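Local coordinates for sulfate adenylyltransferase (PDB 4DNX), which catalyses the transfer of the adenylyl group of ATP to sulfate, giving adenosine 5'-phosphosulfate and diphosphate, at residues 294-299 and 330-335; 200-205 and 236-241. All coordinates share one frame; numbering follows the deposited sequence.

Interaction 1: 294-299 and 330-335; sequences IGRDHA and ADNTAY
Ile294 and Ala330 join the ends of two neighbouring parallel strands of the Rossmann-like domain, 291-294 and 326-329, just where both run out into loops. Ala330 N donates to Ile294 O at 2.9 Å, and Ile294 also bonds to the backbone of Phe328, so the strand pairing is carried on to its last residue. Gln311 NE2, on helix 309-316, donates to both Ile294 O and Ala330 O; Ile294 O is therefore gripped by two donors. Beyond this pairing, the methyl group of Ala330 packs against Gly295, with Ala330 CB 3.8 Å from Gly295 CA.

From Gly295 the chain enters a type II turn that ends at His298, within the Gly-Arg-Asp-His-Ala sequence motif of ATP sulfurylases. Arg296, the second residue of this turn, reaches back across the contact. With CG anti to the backbone N (chi1 -177°) its chain first runs extended, then bends at chi3, bringing the guanidinium edge up to Asp331. The resulting salt bridge rests on Arg296 NH2, which lies 3.2 Å from Asp331 OD1, near the guanidinium plane and on the syn lone pair of that oxygen. Arg296 NE adds a weak bond to the same Asp331 OD1 at 3.5 Å. The guanidinium and carboxylate planes are turned 37° apart, and the arginine meets the carboxylate chiefly through this one oxygen.

Asp331 OD1 has a further donor on its anti side but well out of the carboxylate plane, the backbone N of Asn332, 2.6 Å away, which ties the carboxylate to its own loop. The Asn332 amide lies nearly parallel to the guanidinium, 15° from its plane, but contributes no hydrogen bond to it: Asn332 ND2 and Arg296 NE, 3.4 Å apart, are both donors.

Interaction 2: 200-205 and 236-241; sequences TRNPMH and GDIPAP
Asn202 extends its side chain straight at segment 236-241, and its amide is held there from both ends. CB points toward the segment and carries Asn202 CG to 4.0 Å from Asp237 OD1. Beyond CG the two branches part. Asn202 OD1 accepts the backbone N-H of Ile238, with N 3.3 Å away, an almost linear bond (172°) whose donor is tilted 30° from the carbonyl plane. Asn202 ND2 donates to Asp237 OD1 at 3.2 Å; this bond is just as straight and keeps to the plane of the amide, but it meets the carboxylate from above, the two flat groups standing steeply against each other. Donor and acceptor on successive residues of one loop thus fix which way round the amide sits.

Asn202 belongs to the Gln-Thr-Arg-Asn-Pro sequence, the QXRN motif of ATP sulfurylases, which leads from strand 195-200 of the Rossmann-like sheet to helix 206-219, with His205 at the N-cap. A leucine in place of Asn202 would probably leave both Ile238 N and Asp237 OD1 without their mates and let the loop at Asp237 and Ile238 shift.

Next to the polar pair the contact turns apolar. Ile238 CG1, set beside its own backbone N (chi1 -62°), lies against the Pro203 ring, 3.8 Å from Pro203 CD. Tyr391 of helix 381-393 also touches Ile238, and Arg243 bonds to Arg201 O. The charged ends of Arg201 and Asp237 do not touch, Arg201 NE remaining 4.7 Å from Asp237 OD2.

Overall arrangement
Both interactions join loops of the same Rossmann-like domain, each beginning at the carboxyl end of a strand of its parallel sheet: 195-200 for interaction 2 and the adjacent 291-294 for interaction 1. Their centres lie about 18 Å apart and they do not touch. Interaction 1, partly buried, continues the sheet through the backbone and adds a charged pair further out; its second segment runs on into the small antiparallel sheet. Interaction 2 is a surface contact without backbone-to-backbone bonds, relying instead on a side-chain amide that bonds a backbone N-H and a carboxylate, and on proline-isoleucine packing before helix 240-254. Around 239-241 it also borders the second subunit, whereas interaction 1 meets no other chain.

Interaction 1: 294-299 and 330-335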
loop_
_atom_site.group_PDB
_atom_site.type_symbol
_atom_site.label_atom_id
_atom_site.label_comp_id
_atom_site.label_asym_id
_atom_site.label_seq_id
_atom_site.Cartn_x
_atom_site.Cartn_y
_atom_site.Cartn_z
ATOM N N ILE A 294 10.728 17.460 15.936
ATOM C CA ILE A 294 9.794 18.575 16.233
ATOM C C ILE A 294 10.634 19.851 16.188
ATOM O O ILE A 294 11.548 20.022 16.972
ATOM C CB ILE A 294 9.168 18.416 17.650
ATOM C CG1 ILE A 294 8.363 17.110 17.705
ATOM C CG2 ILE A 294 8.298 19.699 18.085
ATOM C CD1 ILE A 294 7.501 16.927 18.940
ATOM N N GLY A 295 10.307 20.721 15.249
ATOM C CA GLY A 295 10.957 22.032 15.110
ATOM C C GLY A 295 10.172 23.187 15.717
ATOM O O GLY A 295 9.308 22.983 16.568
ATOM N N ARG A 296 10.445 24.406 15.254
ATOM C CA ARG A 296 9.764 25.615 15.734
ATOM C C ARG A 296 8.328 25.653 15.247
ATOM O O ARG A 296 8.056 25.320 14.079
ATOM C CB ARG A 296 10.526 26.815 15.184
ATOM C CG ARG A 296 10.037 28.169 15.622
ATOM C CD ARG A 296 10.889 29.257 14.964
ATOM N NE ARG A 296 12.225 29.312 15.544
ATOM C CZ ARG A 296 12.608 30.174 16.484
ATOM N NH1 ARG A 296 11.761 31.071 16.969
ATOM N NH2 ARG A 296 13.845 30.138 16.942
ATOM N N ASP A 297 7.402 26.036 16.140
ATOM C CA ASP A 297 5.993 26.191 15.793
ATOM C C ASP A 297 5.343 24.945 15.234
ATOM O O ASP A 297 4.455 25.002 14.396
ATOM C CB ASP A 297 5.811 27.408 14.868
ATOM C CG ASP A 297 6.095 28.732 15.598
ATOM O OD1 ASP A 297 6.965 29.528 15.137
ATOM O OD2 ASP A 297 5.450 28.973 16.663
ATOM N N HIS A 298 5.795 23.777 15.693
ATOM C CA HIS A 298 5.263 22.535 15.183
ATOM C C HIS A 298 3.739 22.452 15.330
ATOM O O HIS A 298 3.232 22.694 16.420
ATOM C CB HIS A 298 5.956 21.368 15.891
ATOM C CG HIS A 298 5.575 20.026 15.345
ATOM N ND1 HIS A 298 6.259 19.422 14.309
ATOM C CD2 HIS A 298 4.562 19.185 15.672
ATOM C CE1 HIS A 298 5.704 18.245 14.046
ATOM N NE2 HIS A 298 4.663 18.088 14.848
ATOM N N ALA A 299 3.058 22.124 14.225
ATOM C CA ALA A 299 1.582 21.962 14.155
ATOM C C ALA A 299 0.801 23.226 14.556
ATOM O O ALA A 299 -0.394 23.150 14.894
ATOM C CB ALA A 299 1.138 20.763 15.010
ATOM N N ALA A 330 14.434 20.250 16.839
ATOM C CA ALA A 330 14.985 21.017 15.717
ATOM C C ALA A 330 14.776 22.526 15.890
ATOM O O ALA A 330 14.041 22.983 16.776
ATOM C CB ALA A 330 14.361 20.540 14.418
ATOM N N ASP A 331 15.455 23.304 15.048
ATOM C CA ASP A 331 15.343 24.766 15.042
ATOM C C ASP A 331 15.711 25.222 13.624
ATOM O O ASP A 331 16.051 24.380 12.765
ATOM C CB ASP A 331 16.274 25.358 16.100
ATOM C CG ASP A 331 15.895 26.777 16.515
ATOM O OD1 ASP A 331 15.158 27.459 15.781
ATOM O OD2 ASP A 331 16.371 27.218 17.583
ATOM N N ASN A 332 15.629 26.531 13.380
ATOM C CA ASN A 332 15.913 27.117 12.062
ATOM C C ASN A 332 17.301 26.718 11.552
ATOM O O ASN A 332 18.266 26.656 12.327
ATOM C CB ASN A 332 15.866 28.643 12.130
ATOM C CG ASN A 332 14.469 29.198 12.470
ATOM O OD1 ASN A 332 13.445 28.682 12.024
ATOM N ND2 ASN A 332 14.450 30.286 13.230
ATOM N N THR A 333 17.380 26.457 10.254
ATOM C CA THR A 333 18.667 26.133 9.595
ATOM C C THR A 333 19.105 27.259 8.673
ATOM O O THR A 333 18.323 28.153 8.319
ATOM C CB THR A 333 18.574 24.870 8.701
ATOM O OG1 THR A 333 17.625 25.095 7.640
ATOM C CG2 THR A 333 18.176 23.621 9.473
ATOM N N ALA A 334 20.377 27.224 8.279
ATOM C CA ALA A 334 20.942 28.161 7.311
ATOM C C ALA A 334 22.138 27.432 6.699
ATOM O O ALA A 334 22.578 26.420 7.234
ATOM C CB ALA A 334 21.410 29.438 7.979
ATOM N N TYR A 335 22.631 27.930 5.572
ATOM C CA TYR A 335 23.817 27.387 4.969
ATOM C C TYR A 335 24.971 28.144 5.592
ATOM O O TYR A 335 25.015 29.375 5.548
ATOM C CB TYR A 335 23.834 27.639 3.450
ATOM C CG TYR A 335 25.074 27.106 2.755
ATOM C CD1 TYR A 335 25.160 25.759 2.390
ATOM C CD2 TYR A 335 26.149 27.948 2.459
ATOM C CE1 TYR A 335 26.298 25.257 1.741
ATOM C CE2 TYR A 335 27.288 27.454 1.826
ATOM C CZ TYR A 335 27.340 26.100 1.476
ATOM O OH TYR A 335 28.475 25.643 0.828
#

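Interaction 2: 200-205 and 236-241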
loop_
_atom_site.group_PDB
_atom_site.type_symbol
_atom_site.label_atom_id
_atom_site.label_comp_id
_atom_site.label_asym_id
_atom_site.label_seq_id
_atom_site.Cartn_x
_atom_site.Cartn_y
_atom_site.Cartn_z
ATOM N N THR A 200 5.916 15.711 6.542
ATOM C CA THR A 200 5.867 16.840 5.594
ATOM C C THR A 200 4.635 16.731 4.727
ATOM O O THR A 200 4.075 15.661 4.625
ATOM C CB THR A 200 7.124 16.896 4.684
ATOM O OG1 THR A 200 7.112 18.152 3.971
ATOM C CG2 THR A 200 7.164 15.721 3.723
ATOM N N ARG A 201 4.180 17.856 4.142
ATOM C CA ARG A 201 3.155 17.722 3.101
ATOM C C ARG A 201 3.603 18.294 1.773
ATOM O O ARG A 201 2.871 18.221 0.771
ATOM C CB ARG A 201 1.773 18.274 3.524
ATOM C CG ARG A 201 1.739 19.703 3.883
ATOM C CD ARG A 201 0.324 20.090 4.366
ATOM N NE ARG A 201 0.310 21.453 4.900
ATOM C CZ ARG A 201 0.682 21.795 6.138
ATOM N NH1 ARG A 201 1.102 20.877 7.006
ATOM N NH2 ARG A 201 0.632 23.067 6.518
ATOM N N ASN A 202 4.796 18.880 1.755
ATOM C CA ASN A 202 5.341 19.343 0.492
ATOM C C ASN A 202 6.751 18.802 0.163
ATOM O O ASN A 202 7.331 18.070 0.984
ATOM C CB ASN A 202 5.204 20.859 0.368
ATOM C CG ASN A 202 3.796 21.248 -0.068
ATOM O OD1 ASN A 202 3.238 20.714 -1.079
ATOM N ND2 ASN A 202 3.175 22.090 0.725
ATOM N N PRO A 203 7.253 19.090 -1.045
ATOM C CA PRO A 203 8.620 18.680 -1.404
ATOM C C PRO A 203 9.661 19.112 -0.397
ATOM O O PRO A 203 9.527 20.164 0.247
ATOM C CB PRO A 203 8.867 19.355 -2.749
ATOM C CG PRO A 203 7.459 19.496 -3.343
ATOM C CD PRO A 203 6.634 19.885 -2.122
ATOM N N MET A 204 10.703 18.302 -0.258
ATOM C CA MET A 204 11.746 18.607 0.713
ATOM C C MET A 204 12.950 19.173 -0.042
ATOM O O MET A 204 13.498 18.515 -0.927
ATOM C CB MET A 204 12.122 17.326 1.454
ATOM C CG MET A 204 11.034 16.895 2.454
ATOM S SD MET A 204 11.401 15.235 3.042
ATOM C CE MET A 204 12.945 15.521 3.940
ATOM N N HIS A 205 13.307 20.423 0.267
ATOM C CA HIS A 205 14.525 21.008 -0.252
ATOM C C HIS A 205 15.684 20.753 0.701
ATOM O O HIS A 205 15.564 19.925 1.634
ATOM C CB HIS A 205 14.267 22.482 -0.603
ATOM C CG HIS A 205 13.323 22.594 -1.747
ATOM N ND1 HIS A 205 13.688 22.269 -3.034
ATOM C CD2 HIS A 205 11.991 22.843 -1.779
ATOM C CE1 HIS A 205 12.636 22.378 -3.827
ATOM N NE2 HIS A 205 11.598 22.744 -3.090
ATOM N N GLY A 236 -2.036 26.472 -3.558
ATOM C CA GLY A 236 -0.546 26.522 -3.619
ATOM C C GLY A 236 0.254 25.259 -3.264
ATOM O O GLY A 236 1.490 25.251 -3.341
ATOM N N ASP A 237 -0.429 24.180 -2.877
ATOM C CA ASP A 237 0.261 22.910 -2.619
ATOM C C ASP A 237 0.712 22.267 -3.961
ATOM O O ASP A 237 0.117 22.505 -5.013
ATOM C CB ASP A 237 -0.642 21.940 -1.816
ATOM C CG ASP A 237 -0.549 22.127 -0.278
ATOM O OD1 ASP A 237 0.196 23.009 0.208
ATOM O OD2 ASP A 237 -1.234 21.365 0.452
ATOM N N ILE A 238 1.762 21.439 -3.901
ATOM C CA ILE A 238 2.242 20.714 -5.074
ATOM C C ILE A 238 1.388 19.444 -5.227
ATOM O O ILE A 238 1.287 18.672 -4.275
ATOM C CB ILE A 238 3.757 20.364 -4.901
ATOM C CG1 ILE A 238 4.609 21.643 -4.789
ATOM C CG2 ILE A 238 4.295 19.542 -6.049
ATOM C CD1 ILE A 238 4.311 22.683 -5.855
ATOM N N PRO A 239 0.782 19.224 -6.404
ATOM C CA PRO A 239 0.011 17.992 -6.634
ATOM C C PRO A 239 0.810 16.753 -6.264
ATOM O O PRO A 239 2.035 16.701 -6.451
ATOM C CB PRO A 239 -0.268 18.012 -8.129
ATOM C CG PRO A 239 -0.233 19.454 -8.486
ATOM C CD PRO A 239 0.823 20.054 -7.611
ATOM N N ALA A 240 0.098 15.760 -5.745
ATOM C CA ALA A 240 0.718 14.550 -5.219
ATOM C C ALA A 240 1.762 13.877 -6.127
ATOM O O ALA A 240 2.856 13.535 -5.618
ATOM C CB ALA A 240 -0.368 13.544 -4.809
ATOM N N PRO A 241 1.486 13.659 -7.417
ATOM C CA PRO A 241 2.498 12.990 -8.261
ATOM C C PRO A 241 3.818 13.765 -8.317
ATOM O O PRO A 241 4.908 13.161 -8.346
ATOM C CB PRO A 241 1.860 12.985 -9.658
ATOM C CG PRO A 241 0.433 13.116 -9.427
ATOM C CD PRO A 241 0.251 13.917 -8.195
#